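Local atomic coordinates of eukaryotic translation initiation factor 2A (Schizosaccharomyces pombe, PDB entry 3WJ9), a protein that probably directs the binding of methionyl-tRNAi to 40S ribosomal subunits in the early steps of translation of a small number of specific mRNAs. Residues 306-314 / 326-337; 163-171 / 181-189. One frame throughout, in Å; residues are numbered along the deposited sequence.

Interaction 1 (306-314 / 326-337); sequences IIPPAPRNT and LAGFGNLQGSID
Arg-312 lies over Leu-326 and salt-bridges Asp-337 where the chain of this beta-propeller leaves one blade, along strand 303-310, and enters the next at strand 314-317. The arginine chain bends at its second torsion (chi2 -71°): CB and CG rest on the leucine, CG 3.5 Å from Leu-326 CG, and the guanidinium is carried on past Leu-326 O to strand 335-340. There Arg-312 NH2 bonds Asp-337 OD2 at 2.6 Å and 166°. The carboxylate oxygen lies in the guanidinium plane, at its edge, whereas the nitrogen approaches from above the carboxylate plane, the two flat groups standing nearly perpendicular. Asp-337 OD1 is engaged separately by Thr-350 OG1, which helps to fix the rotation of the carboxylate. Without the arginine, as with an alanine here, the buried Asp-337 would probably lose its charged mate and a gap would probably open over Leu-326. The same leucine's CD2, which also touches the arginine, meets Ile-307 CG2 tip to tip at 3.7 Å.

The backbone enters the new blade through a classic beta bulge, with Asn-313 and Thr-314 both facing Ala-327. Asn-313 N donates to Ala-327 O at 2.9 Å, and Thr-314 N makes a second, weak bond to the same oxygen. The asparagine amide turns to the loop that follows Ala-327, its CG between the backbone N and carbonyl carbon (chi1 57°). Its OD1 accepts from Phe-329 N at 2.8 Å, slightly tilted from the carbonyl plane, and from Thr-314 OG1, well above it. Thr-314 crosses Phe-329 at about a right angle, its CG2 4.0 Å from ring atom CE2. The bulge closes with Ala-327 N donating to Thr-314 O at 3.0 Å.

Interaction 2 (163-171 / 181-189); sequences LRVEGISDF and VAVFIPEKK
Ser-169 N donates to Phe-184 O at 3.0 Å, the first of two backbone bonds that join the incoming chain to strand 180-185 at the start of a propeller blade. In the second, Phe-184 N donates to Asp-170 O at 2.8 Å, a bent bond (135°). Both polar backbone atoms of Phe-184 are thus satisfied from 163-171. Its neighbours Val-183 and Ile-185 turn their backbone bonds the other way, to Arg-196 and Ser-194 of strand 193-199. Phe-171 and Val-183 then form a non-hydrogen-bonded pair, and the carbonyl of Phe-171 accepts from the Gln-131 side-chain amide.

Beyond Phe-184 the pairing gives way to carbon contacts. The carbonyl oxygen of Gly-167 faces Ile-185 CG2 and Pro-186 CD, and the proline ring, having no N-H to offer, lies against Ser-169 CB. Val-183 carries the apolar part: its CG1 lies 3.5 Å from Ile-168 CG2, the two side chains crossing at a slant, while its CG2 meets Leu-163 CD2 tip to tip at 3.7 Å.

The Phe-171 ring swings off toward strand 138-143 (chi1 79°), where it touches Ala-140 and Leu-142. Leu-163 and Ile-168 reach Val-147 of strand 146-151, wedging the linker between the preceding blade and its own, whereas Phe-184 packs on Ala-193 and Val-195 of strand 193-199.

Interaction 2 comes first along the chain and closes before interaction 1 opens. Their centres lie 35 Å apart and their nearest atoms about 21 Å, so they do not touch and share no sheet. Each occupies an equivalent place in the propeller: the chain is leaving the fourth strand of one four-stranded blade (161-162 or 303-310) and pairs antiparallel with the second strand of the next (180-185 or 323-327); interaction 1 also reaches the third strand, 335-340. Interaction 1 runs from the end of WD repeat 2 into WD repeat 3. Each closes the inner pairing of a new blade, while side chains such as Ile-307 on Leu-326 and Ile-168 on Val-147 touch between consecutive blades.

Interaction 1 (306-314 / 326-337)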
ATOM      1  N   ILE A 306      10.772 -22.737  -6.948  1.00 60.28           N
ATOM      2  CA  ILE A 306      12.005 -21.999  -7.192  1.00 57.26           C
ATOM      3  C   ILE A 306      12.046 -21.532  -8.644  1.00 57.30           C
ATOM      4  O   ILE A 306      12.396 -22.297  -9.541  1.00 57.42           O
ATOM      5  CB  ILE A 306      13.255 -22.849  -6.881  1.00 69.11           C
ATOM      6  CG1 ILE A 306      13.226 -23.347  -5.433  1.00 56.69           C
ATOM      7  CG2 ILE A 306      14.526 -22.051  -7.132  1.00 58.80           C
ATOM      8  CD1 ILE A 306      13.282 -22.242  -4.402  1.00 64.65           C
ATOM      9  N   ILE A 307      11.669 -20.278  -8.873  1.00 58.04           N
ATOM     10  CA  ILE A 307      11.709 -19.704 -10.213  1.00 51.27           C
ATOM     11  C   ILE A 307      13.139 -19.302 -10.562  1.00 50.52           C
ATOM     12  O   ILE A 307      13.725 -18.455  -9.891  1.00 54.99           O
ATOM     13  CB  ILE A 307      10.780 -18.478 -10.343  1.00 53.33           C
ATOM     14  CG1 ILE A 307       9.319 -18.891 -10.149  1.00 55.70           C
ATOM     15  CG2 ILE A 307      10.963 -17.816 -11.701  1.00 46.96           C
ATOM     16  CD1 ILE A 307       8.337 -17.735 -10.208  1.00 59.66           C
ATOM     17  N   PRO A 308      13.668 -19.857 -11.649  1.00 50.72           N
ATOM     18  CA  PRO A 308      15.080 -19.694 -12.031  1.00 37.84           C
ATOM     19  C   PRO A 308      15.490 -18.261 -12.377  1.00 42.36           C
ATOM     20  O   PRO A 308      14.673 -17.487 -12.869  1.00 54.32           O
ATOM     21  CB  PRO A 308      15.207 -20.581 -13.271  1.00 53.37           C
ATOM     22  CG  PRO A 308      14.138 -21.607 -13.111  1.00 56.13           C
ATOM     23  CD  PRO A 308      12.997 -20.906 -12.434  1.00 44.95           C
ATOM     24  N   PRO A 309      16.748 -17.921 -12.099  1.00 45.84           N
ATOM     25  CA  PRO A 309      17.256 -16.560 -12.297  1.00 46.75           C
ATOM     26  C   PRO A 309      16.752 -15.921 -13.593  1.00 42.52           C
ATOM     27  O   PRO A 309      16.912 -16.490 -14.674  1.00 46.21           O
ATOM     28  CB  PRO A 309      18.770 -16.765 -12.338  1.00 51.45           C
ATOM     29  CG  PRO A 309      18.994 -17.933 -11.449  1.00 45.33           C
ATOM     30  CD  PRO A 309      17.815 -18.846 -11.673  1.00 52.97           C
ATOM     31  N   ALA A 310      16.134 -14.750 -13.464  1.00 51.26           N
ATOM     32  CA  ALA A 310      15.581 -14.018 -14.600  1.00 47.11           C
ATOM     33  C   ALA A 310      15.640 -12.516 -14.323  1.00 56.09           C
ATOM     34  O   ALA A 310      15.677 -12.102 -13.163  1.00 55.80           O
ATOM     35  CB  ALA A 310      14.147 -14.463 -14.874  1.00 38.79           C
ATOM     36  N   PRO A 311      15.535 -11.693 -15.356  1.00 56.92           N
ATOM     37  CA  PRO A 311      15.723 -10.258 -15.147  1.00 51.10           C
ATOM     38  C   PRO A 311      14.450  -9.682 -14.561  1.00 49.92           C
ATOM     39  O   PRO A 311      13.675  -9.016 -15.242  1.00 58.64           O
ATOM     40  CB  PRO A 311      15.934  -9.723 -16.563  1.00 43.66           C
ATOM     41  CG  PRO A 311      16.445 -10.888 -17.337  1.00 53.81           C
ATOM     42  CD  PRO A 311      15.749 -12.083 -16.759  1.00 41.43           C
ATOM     43  N   ARG A 312      14.251  -9.962 -13.275  1.00 54.45           N
ATOM     44  CA  ARG A 312      13.044  -9.550 -12.566  1.00 44.17           C
ATOM     45  C   ARG A 312      13.375  -8.863 -11.242  1.00 44.75           C
ATOM     46  O   ARG A 312      14.353  -9.210 -10.578  1.00 44.17           O
ATOM     47  CB  ARG A 312      12.142 -10.761 -12.319  1.00 36.40           C
ATOM     48  CG  ARG A 312      11.959 -11.655 -13.540  1.00 41.52           C
ATOM     49  CD  ARG A 312      11.108 -10.987 -14.612  1.00 58.77           C
ATOM     50  NE  ARG A 312      10.734 -11.924 -15.668  1.00 50.37           N
ATOM     51  CZ  ARG A 312      10.993 -11.740 -16.958  1.00 53.33           C
ATOM     52  NH1 ARG A 312      11.626 -10.646 -17.359  1.00 51.39           N
ATOM     53  NH2 ARG A 312      10.616 -12.646 -17.849  1.00 60.27           N
ATOM     54  N   ASN A 313      12.555  -7.885 -10.866  1.00 39.63           N
ATOM     55  CA  ASN A 313      12.767  -7.134  -9.634  1.00 36.68           C
ATOM     56  C   ASN A 313      11.482  -6.935  -8.837  1.00 39.38           C
ATOM     57  O   ASN A 313      11.463  -6.208  -7.847  1.00 50.73           O
ATOM     58  CB  ASN A 313      13.391  -5.770  -9.944  1.00 40.83           C
ATOM     59  CG  ASN A 313      12.551  -4.939 -10.909  1.00 41.32           C
ATOM     60  OD1 ASN A 313      11.356  -5.175 -11.082  1.00 39.24           O
ATOM     61  ND2 ASN A 313      13.183  -3.954 -11.538  1.00 40.45           N
ATOM     62  N   THR A 314      10.403  -7.572  -9.285  1.00 36.46           N
ATOM     63  CA  THR A 314       9.087  -7.319  -8.713  1.00 29.17           C
ATOM     64  C   THR A 314       8.187  -8.551  -8.761  1.00 29.15           C
ATOM     65  O   THR A 314       8.048  -9.188  -9.803  1.00 33.46           O
ATOM     66  CB  THR A 314       8.386  -6.157  -9.446  1.00 35.94           C
ATOM     67  OG1 THR A 314       9.252  -5.015  -9.479  1.00 42.02           O
ATOM     68  CG2 THR A 314       7.085  -5.787  -8.748  1.00 39.77           C
ATOM     69  N   LEU A 326       5.619 -12.032 -12.197  1.00 41.62           N
ATOM     70  CA  LEU A 326       7.040 -11.749 -12.044  1.00 44.95           C
ATOM     71  C   LEU A 326       7.500 -10.792 -13.139  1.00 39.08           C
ATOM     72  O   LEU A 326       7.499 -11.139 -14.320  1.00 43.62           O
ATOM     73  CB  LEU A 326       7.853 -13.044 -12.076  1.00 36.47           C
ATOM     74  CG  LEU A 326       9.319 -12.919 -11.661  1.00 44.22           C
ATOM     75  CD1 LEU A 326       9.434 -12.344 -10.260  1.00 49.53           C
ATOM     76  CD2 LEU A 326      10.029 -14.259 -11.750  1.00 48.59           C
ATOM     77  N   ALA A 327       7.889  -9.584 -12.745  1.00 37.50           N
ATOM     78  CA  ALA A 327       8.181  -8.535 -13.713  1.00 31.33           C
ATOM     79  C   ALA A 327       9.477  -7.790 -13.418  1.00 47.31           C
ATOM     80  O   ALA A 327      10.085  -7.961 -12.363  1.00 59.64           O
ATOM     81  CB  ALA A 327       7.022  -7.554 -13.772  1.00 40.31           C
ATOM     82  N   GLY A 328       9.884  -6.958 -14.370  1.00 44.96           N
ATOM     83  CA  GLY A 328      11.058  -6.119 -14.221  1.00 34.85           C
ATOM     84  C   GLY A 328      10.721  -4.665 -14.492  1.00 40.18           C
ATOM     85  O   GLY A 328      10.456  -4.285 -15.631  1.00 58.23           O
ATOM     86  N   PHE A 329      10.724  -3.853 -13.438  1.00 51.80           N
ATOM     87  CA  PHE A 329      10.372  -2.440 -13.551  1.00 41.74           C
ATOM     88  C   PHE A 329      11.558  -1.531 -13.232  1.00 68.86           C
ATOM     89  O   PHE A 329      12.596  -1.991 -12.759  1.00 67.80           O
ATOM     90  CB  PHE A 329       9.206  -2.096 -12.619  1.00 51.66           C
ATOM     91  CG  PHE A 329       7.950  -2.886 -12.877  1.00 49.18           C
ATOM     92  CD1 PHE A 329       7.658  -3.379 -14.140  1.00 63.62           C
ATOM     93  CD2 PHE A 329       7.050  -3.115 -11.851  1.00 47.08           C
ATOM     94  CE1 PHE A 329       6.497  -4.098 -14.367  1.00 54.50           C
ATOM     95  CE2 PHE A 329       5.890  -3.831 -12.069  1.00 48.74           C
ATOM     96  CZ  PHE A 329       5.612  -4.323 -13.326  1.00 45.69           C
ATOM     97  N   GLY A 330      11.389  -0.235 -13.483  1.00 82.70           N
ATOM     98  CA  GLY A 330      12.410   0.751 -13.168  1.00 92.28           C
ATOM     99  C   GLY A 330      13.423   0.946 -14.277  1.00 80.63           C
ATOM    100  O   GLY A 330      14.407   1.666 -14.115  1.00 75.93           O
ATOM    101  N   ASN A 331      13.170   0.307 -15.412  1.00 60.81           N
ATOM    102  CA  ASN A 331      14.100   0.318 -16.532  1.00 67.70           C
ATOM    103  C   ASN A 331      13.417  -0.119 -17.821  1.00 64.54           C
ATOM    104  O   ASN A 331      12.255  -0.522 -17.806  1.00 72.86           O
ATOM    105  CB  ASN A 331      15.288  -0.592 -16.232  1.00 66.63           C
ATOM    106  CG  ASN A 331      14.856  -1.965 -15.764  1.00 62.12           C
ATOM    107  OD1 ASN A 331      14.236  -2.722 -16.512  1.00 65.79           O
ATOM    108  ND2 ASN A 331      15.174  -2.293 -14.518  1.00 44.23           N
ATOM    109  N   LEU A 332      14.141  -0.046 -18.932  1.00 49.76           N
ATOM    110  CA  LEU A 332      13.600  -0.481 -20.215  1.00 57.29           C
ATOM    111  C   LEU A 332      13.574  -2.004 -20.293  1.00 61.13           C
ATOM    112  O   LEU A 332      14.063  -2.684 -19.390  1.00 54.16           O
ATOM    113  CB  LEU A 332      14.414   0.095 -21.376  1.00 71.39           C
ATOM    114  CG  LEU A 332      14.149   1.549 -21.775  1.00 71.48           C
ATOM    115  CD1 LEU A 332      14.743   2.533 -20.774  1.00 76.75           C
ATOM    116  CD2 LEU A 332      14.679   1.827 -23.167  1.00 56.25           C
ATOM    117  N   GLN A 333      13.000  -2.526 -21.373  1.00 71.64           N
ATOM    118  CA  GLN A 333      12.907  -3.967 -21.604  1.00 69.10           C
ATOM    119  C   GLN A 333      12.244  -4.689 -20.435  1.00 64.36           C
ATOM    120  O   GLN A 333      12.713  -5.738 -19.993  1.00 73.64           O
ATOM    121  CB  GLN A 333      14.297  -4.557 -21.868  1.00 79.66           C
ATOM    122  CG  GLN A 333      14.976  -4.011 -23.112  1.00 84.51           C
ATOM    123  CD  GLN A 333      16.202  -3.180 -22.794  1.00 67.52           C
ATOM    124  OE1 GLN A 333      16.900  -3.429 -21.811  1.00 66.24           O
ATOM    125  NE2 GLN A 333      16.469  -2.181 -23.625  1.00 45.23           N
ATOM    126  N   GLY A 334      11.152  -4.119 -19.939  1.00 60.87           N
ATOM    127  CA  GLY A 334      10.458  -4.679 -18.796  1.00 62.56           C
ATOM    128  C   GLY A 334       9.395  -5.689 -19.178  1.00 55.66           C
ATOM    129  O   GLY A 334       8.273  -5.324 -19.519  1.00 59.77           O
ATOM    130  N   SER A 335       9.749  -6.967 -19.115  1.00 45.35           N
ATOM    131  CA  SER A 335       8.814  -8.035 -19.452  1.00 46.01           C
ATOM    132  C   SER A 335       7.963  -8.428 -18.249  1.00 45.59           C
ATOM    133  O   SER A 335       8.189  -7.954 -17.137  1.00 49.17           O
ATOM    134  CB  SER A 335       9.564  -9.255 -19.987  1.00 47.13           C
ATOM    135  OG  SER A 335      10.274  -8.936 -21.170  1.00 63.85           O
ATOM    136  N   ILE A 336       6.978  -9.289 -18.487  1.00 48.90           N
ATOM    137  CA  ILE A 336       6.106  -9.785 -17.425  1.00 38.71           C
ATOM    138  C   ILE A 336       5.802 -11.270 -17.622  1.00 33.13           C
ATOM    139  O   ILE A 336       5.434 -11.694 -18.719  1.00 54.06           O
ATOM    140  CB  ILE A 336       4.771  -9.003 -17.361  1.00 36.44           C
ATOM    141  CG1 ILE A 336       5.008  -7.538 -16.987  1.00 39.18           C
ATOM    142  CG2 ILE A 336       3.817  -9.647 -16.364  1.00 41.10           C
ATOM    143  CD1 ILE A 336       3.737  -6.730 -16.853  1.00 31.44           C
ATOM    144  N   ASP A 337       5.964 -12.053 -16.559  1.00 33.29           N
ATOM    145  CA  ASP A 337       5.617 -13.470 -16.582  1.00 40.24           C
ATOM    146  C   ASP A 337       4.535 -13.763 -15.547  1.00 44.32           C
ATOM    147  O   ASP A 337       4.505 -13.145 -14.484  1.00 41.91           O
ATOM    148  CB  ASP A 337       6.852 -14.335 -16.316  1.00 48.30           C
ATOM    149  CG  ASP A 337       7.885 -14.233 -17.418  1.00 59.98           C
ATOM    150  OD1 ASP A 337       7.523 -13.798 -18.530  1.00 65.49           O
ATOM    151  OD2 ASP A 337       9.057 -14.592 -17.176  1.00 59.60           O
TER

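Interaction 2 (163-171 / 181-189)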
ATOM      1  N   LEU A 163       1.558   3.239  24.487  1.00 58.23           N
ATOM      2  CA  LEU A 163       2.456   2.091  24.590  1.00 59.75           C
ATOM      3  C   LEU A 163       3.648   2.375  25.498  1.00 94.97           C
ATOM      4  O   LEU A 163       4.223   3.463  25.475  1.00102.13           O
ATOM      5  CB  LEU A 163       2.946   1.650  23.209  1.00 68.94           C
ATOM      6  CG  LEU A 163       3.492   0.219  23.200  1.00 75.34           C
ATOM      7  CD1 LEU A 163       2.449  -0.738  23.756  1.00 74.09           C
ATOM      8  CD2 LEU A 163       3.916  -0.209  21.805  1.00 77.93           C
ATOM      9  N   ARG A 164       4.013   1.368  26.285  1.00105.63           N
ATOM     10  CA  ARG A 164       5.036   1.487  27.316  1.00 99.71           C
ATOM     11  C   ARG A 164       6.441   1.750  26.782  1.00101.74           C
ATOM     12  O   ARG A 164       7.122   2.668  27.242  1.00111.56           O
ATOM     13  CB  ARG A 164       5.066   0.212  28.163  1.00 91.36           C
ATOM     14  CG  ARG A 164       3.757  -0.124  28.852  1.00 88.74           C
ATOM     15  CD  ARG A 164       3.408   0.877  29.939  1.00117.77           C
ATOM     16  NE  ARG A 164       2.146   0.538  30.586  1.00114.89           N
ATOM     17  CZ  ARG A 164       2.028  -0.327  31.589  1.00124.34           C
ATOM     18  NH1 ARG A 164       3.100  -0.944  32.065  1.00121.05           N
ATOM     19  NH2 ARG A 164       0.837  -0.576  32.116  1.00121.06           N
ATOM     20  N   VAL A 165       6.872   0.934  25.824  1.00105.34           N
ATOM     21  CA  VAL A 165       8.277   0.892  25.419  1.00107.88           C
ATOM     22  C   VAL A 165       8.821   2.238  24.926  1.00101.93           C
ATOM     23  O   VAL A 165       8.070   3.092  24.447  1.00 88.94           O
ATOM     24  CB  VAL A 165       8.507  -0.179  24.330  1.00101.22           C
ATOM     25  CG1 VAL A 165       7.853  -1.491  24.740  1.00 92.38           C
ATOM     26  CG2 VAL A 165       7.960   0.286  22.990  1.00103.83           C
ATOM     27  N   GLU A 166      10.135   2.410  25.058  1.00100.27           N
ATOM     28  CA  GLU A 166      10.788   3.691  24.806  1.00 82.47           C
ATOM     29  C   GLU A 166      11.711   3.628  23.590  1.00 73.93           C
ATOM     30  O   GLU A 166      12.244   2.567  23.257  1.00 70.46           O
ATOM     31  CB  GLU A 166      11.571   4.123  26.055  1.00 81.76           C
ATOM     32  CG  GLU A 166      12.522   5.304  25.872  1.00 95.29           C
ATOM     33  CD  GLU A 166      12.849   6.009  27.176  1.00110.82           C
ATOM     34  OE1 GLU A 166      12.266   5.639  28.218  1.00101.48           O
ATOM     35  OE2 GLU A 166      13.702   6.924  27.163  1.00102.21           O
ATOM     36  N   GLY A 167      11.885   4.767  22.927  1.00 79.44           N
ATOM     37  CA  GLY A 167      12.812   4.874  21.820  1.00 83.00           C
ATOM     38  C   GLY A 167      12.294   4.208  20.565  1.00 85.25           C
ATOM     39  O   GLY A 167      13.053   3.588  19.830  1.00 86.89           O
ATOM     40  N   ILE A 168      10.994   4.336  20.325  1.00 81.21           N
ATOM     41  CA  ILE A 168      10.374   3.784  19.126  1.00 87.66           C
ATOM     42  C   ILE A 168      10.695   4.598  17.881  1.00 94.60           C
ATOM     43  O   ILE A 168      10.408   5.795  17.830  1.00 97.59           O
ATOM     44  CB  ILE A 168       8.838   3.728  19.248  1.00 87.03           C
ATOM     45  CG1 ILE A 168       8.410   2.784  20.372  1.00 84.11           C
ATOM     46  CG2 ILE A 168       8.220   3.327  17.914  1.00 96.67           C
ATOM     47  CD1 ILE A 168       7.013   3.070  20.907  1.00101.76           C
ATOM     48  N   SER A 169      11.220   3.948  16.840  1.00 88.13           N
ATOM     49  CA  SER A 169      11.439   4.618  15.546  1.00 95.97           C
ATOM     50  C   SER A 169      10.316   4.434  14.502  1.00102.17           C
ATOM     51  O   SER A 169       9.871   5.401  13.887  1.00110.76           O
ATOM     52  CB  SER A 169      12.777   4.186  14.944  1.00101.58           C
ATOM     53  OG  SER A 169      12.854   4.532  13.573  1.00113.53           O
ATOM     54  N   ASP A 170       9.866   3.194  14.319  1.00 91.52           N
ATOM     55  CA  ASP A 170       8.700   2.858  13.497  1.00 89.69           C
ATOM     56  C   ASP A 170       7.854   1.721  14.075  1.00 76.90           C
ATOM     57  O   ASP A 170       8.315   0.957  14.921  1.00 79.31           O
ATOM     58  CB  ASP A 170       9.140   2.478  12.080  1.00102.14           C
ATOM     59  CG  ASP A 170      10.114   3.471  11.484  1.00103.79           C
ATOM     60  OD1 ASP A 170      10.080   4.650  11.895  1.00101.55           O
ATOM     61  OD2 ASP A 170      10.911   3.075  10.604  1.00 91.46           O
ATOM     62  N   PHE A 171       6.615   1.616  13.598  1.00 73.02           N
ATOM     63  CA  PHE A 171       5.665   0.601  14.056  1.00 61.32           C
ATOM     64  C   PHE A 171       4.745   0.144  12.919  1.00 57.47           C
ATOM     65  O   PHE A 171       4.728   0.756  11.854  1.00 60.98           O
ATOM     66  CB  PHE A 171       4.825   1.148  15.210  1.00 65.98           C
ATOM     67  CG  PHE A 171       3.711   2.049  14.761  1.00 62.94           C
ATOM     68  CD1 PHE A 171       3.990   3.294  14.228  1.00 69.71           C
ATOM     69  CD2 PHE A 171       2.389   1.652  14.866  1.00 52.31           C
ATOM     70  CE1 PHE A 171       2.975   4.127  13.804  1.00 61.84           C
ATOM     71  CE2 PHE A 171       1.368   2.483  14.446  1.00 50.97           C
ATOM     72  CZ  PHE A 171       1.661   3.723  13.914  1.00 57.72           C
ATOM     73  N   VAL A 181      -0.274  -5.219  17.541  1.00 50.16           N
ATOM     74  CA  VAL A 181       0.702  -4.231  17.091  1.00 43.71           C
ATOM     75  C   VAL A 181       2.094  -4.847  16.940  1.00 55.30           C
ATOM     76  O   VAL A 181       2.418  -5.836  17.598  1.00 64.60           O
ATOM     77  CB  VAL A 181       0.784  -3.038  18.071  1.00 38.08           C
ATOM     78  CG1 VAL A 181       1.410  -1.825  17.396  1.00 41.24           C
ATOM     79  CG2 VAL A 181      -0.593  -2.693  18.604  1.00 56.00           C
ATOM     80  N   ALA A 182       2.900  -4.261  16.055  1.00 59.17           N
ATOM     81  CA  ALA A 182       4.309  -4.611  15.901  1.00 52.68           C
ATOM     82  C   ALA A 182       5.138  -3.331  15.854  1.00 56.52           C
ATOM     83  O   ALA A 182       4.810  -2.408  15.108  1.00 62.12           O
ATOM     84  CB  ALA A 182       4.522  -5.432  14.651  1.00 57.43           C
ATOM     85  N   VAL A 183       6.201  -3.272  16.655  1.00 61.68           N
ATOM     86  CA  VAL A 183       6.961  -2.034  16.847  1.00 67.34           C
ATOM     87  C   VAL A 183       8.476  -2.267  16.701  1.00 60.92           C
ATOM     88  O   VAL A 183       8.942  -3.401  16.805  1.00 62.56           O
ATOM     89  CB  VAL A 183       6.652  -1.417  18.238  1.00 78.28           C
ATOM     90  CG1 VAL A 183       7.090   0.029  18.301  1.00 77.85           C
ATOM     91  CG2 VAL A 183       5.165  -1.514  18.554  1.00 95.64           C
ATOM     92  N   PHE A 184       9.238  -1.201  16.454  1.00 61.22           N
ATOM     93  CA  PHE A 184      10.686  -1.310  16.252  1.00 69.04           C
ATOM     94  C   PHE A 184      11.482  -0.199  16.946  1.00 83.15           C
ATOM     95  O   PHE A 184      11.049   0.950  17.001  1.00 73.71           O
ATOM     96  CB  PHE A 184      11.004  -1.312  14.753  1.00 81.07           C
ATOM     97  CG  PHE A 184      12.476  -1.333  14.440  1.00 82.49           C
ATOM     98  CD1 PHE A 184      13.197  -2.511  14.524  1.00 78.58           C
ATOM     99  CD2 PHE A 184      13.131  -0.180  14.048  1.00 85.21           C
ATOM    100  CE1 PHE A 184      14.545  -2.538  14.233  1.00 81.98           C
ATOM    101  CE2 PHE A 184      14.482  -0.201  13.756  1.00 88.60           C
ATOM    102  CZ  PHE A 184      15.189  -1.381  13.848  1.00 91.06           C
ATOM    103  N   ILE A 185      12.657  -0.556  17.461  1.00 90.92           N
ATOM    104  CA  ILE A 185      13.534   0.379  18.168  1.00 83.93           C
ATOM    105  C   ILE A 185      14.900   0.460  17.489  1.00 84.46           C
ATOM    106  O   ILE A 185      15.593  -0.546  17.381  1.00 71.47           O
ATOM    107  CB  ILE A 185      13.730  -0.036  19.648  1.00 75.28           C
ATOM    108  CG1 ILE A 185      12.380  -0.196  20.353  1.00 77.63           C
ATOM    109  CG2 ILE A 185      14.629   0.954  20.380  1.00 68.89           C
ATOM    110  CD1 ILE A 185      11.878  -1.626  20.398  1.00 68.48           C
ATOM    111  N   PRO A 186      15.298   1.662  17.039  1.00 96.46           N
ATOM    112  CA  PRO A 186      16.540   1.816  16.273  1.00 99.02           C
ATOM    113  C   PRO A 186      17.782   1.645  17.143  1.00 94.27           C
ATOM    114  O   PRO A 186      17.711   1.826  18.358  1.00 88.59           O
ATOM    115  CB  PRO A 186      16.438   3.244  15.737  1.00 93.20           C
ATOM    116  CG  PRO A 186      15.653   3.961  16.773  1.00102.54           C
ATOM    117  CD  PRO A 186      14.659   2.961  17.312  1.00101.97           C
ATOM    118  N   GLU A 187      18.904   1.304  16.514  1.00 86.16           N
ATOM    119  CA  GLU A 187      20.152   1.027  17.223  1.00 73.71           C
ATOM    120  C   GLU A 187      20.717   2.254  17.930  1.00 87.19           C
ATOM    121  O   GLU A 187      20.824   3.328  17.339  1.00 88.60           O
ATOM    122  CB  GLU A 187      21.200   0.475  16.252  1.00 71.24           C
ATOM    123  CG  GLU A 187      22.604   0.385  16.836  1.00 77.84           C
ATOM    124  CD  GLU A 187      23.687   0.408  15.773  1.00 79.72           C
ATOM    125  OE1 GLU A 187      24.061  -0.673  15.272  1.00 79.95           O
ATOM    126  OE2 GLU A 187      24.159   1.513  15.436  1.00 79.50           O
ATOM    127  N   LYS A 188      21.090   2.086  19.194  1.00 87.67           N
ATOM    128  CA  LYS A 188      21.766   3.146  19.932  1.00 91.52           C
ATOM    129  C   LYS A 188      23.086   2.644  20.513  1.00 86.72           C
ATOM    130  O   LYS A 188      23.520   1.533  20.217  1.00 83.00           O
ATOM    131  CB  LYS A 188      20.868   3.693  21.044  1.00 94.13           C
ATOM    132  CG  LYS A 188      20.655   2.751  22.216  1.00 94.13           C
ATOM    133  CD  LYS A 188      19.969   3.473  23.365  1.00 89.97           C
ATOM    134  CE  LYS A 188      19.660   2.536  24.519  1.00 93.91           C
ATOM    135  NZ  LYS A 188      19.889   3.198  25.834  1.00 86.98           N
ATOM    136  N   LYS A 189      23.723   3.473  21.332  1.00 89.07           N
ATOM    137  CA  LYS A 189      24.998   3.119  21.941  1.00 98.86           C
ATOM    138  C   LYS A 189      24.848   1.986  22.952  1.00112.08           C
ATOM    139  O   LYS A 189      23.963   2.015  23.807  1.00115.27           O
ATOM    140  CB  LYS A 189      25.617   4.344  22.616  1.00110.30           C
ATOM    141  CG  LYS A 189      26.978   4.098  23.247  1.00124.00           C
ATOM    142  CD  LYS A 189      27.507   5.371  23.891  1.00114.35           C
ATOM    143  CE  LYS A 189      28.769   5.115  24.697  1.00 98.58           C
ATOM    144  NZ  LYS A 189      29.893   4.647  23.843  1.00109.84           N
TER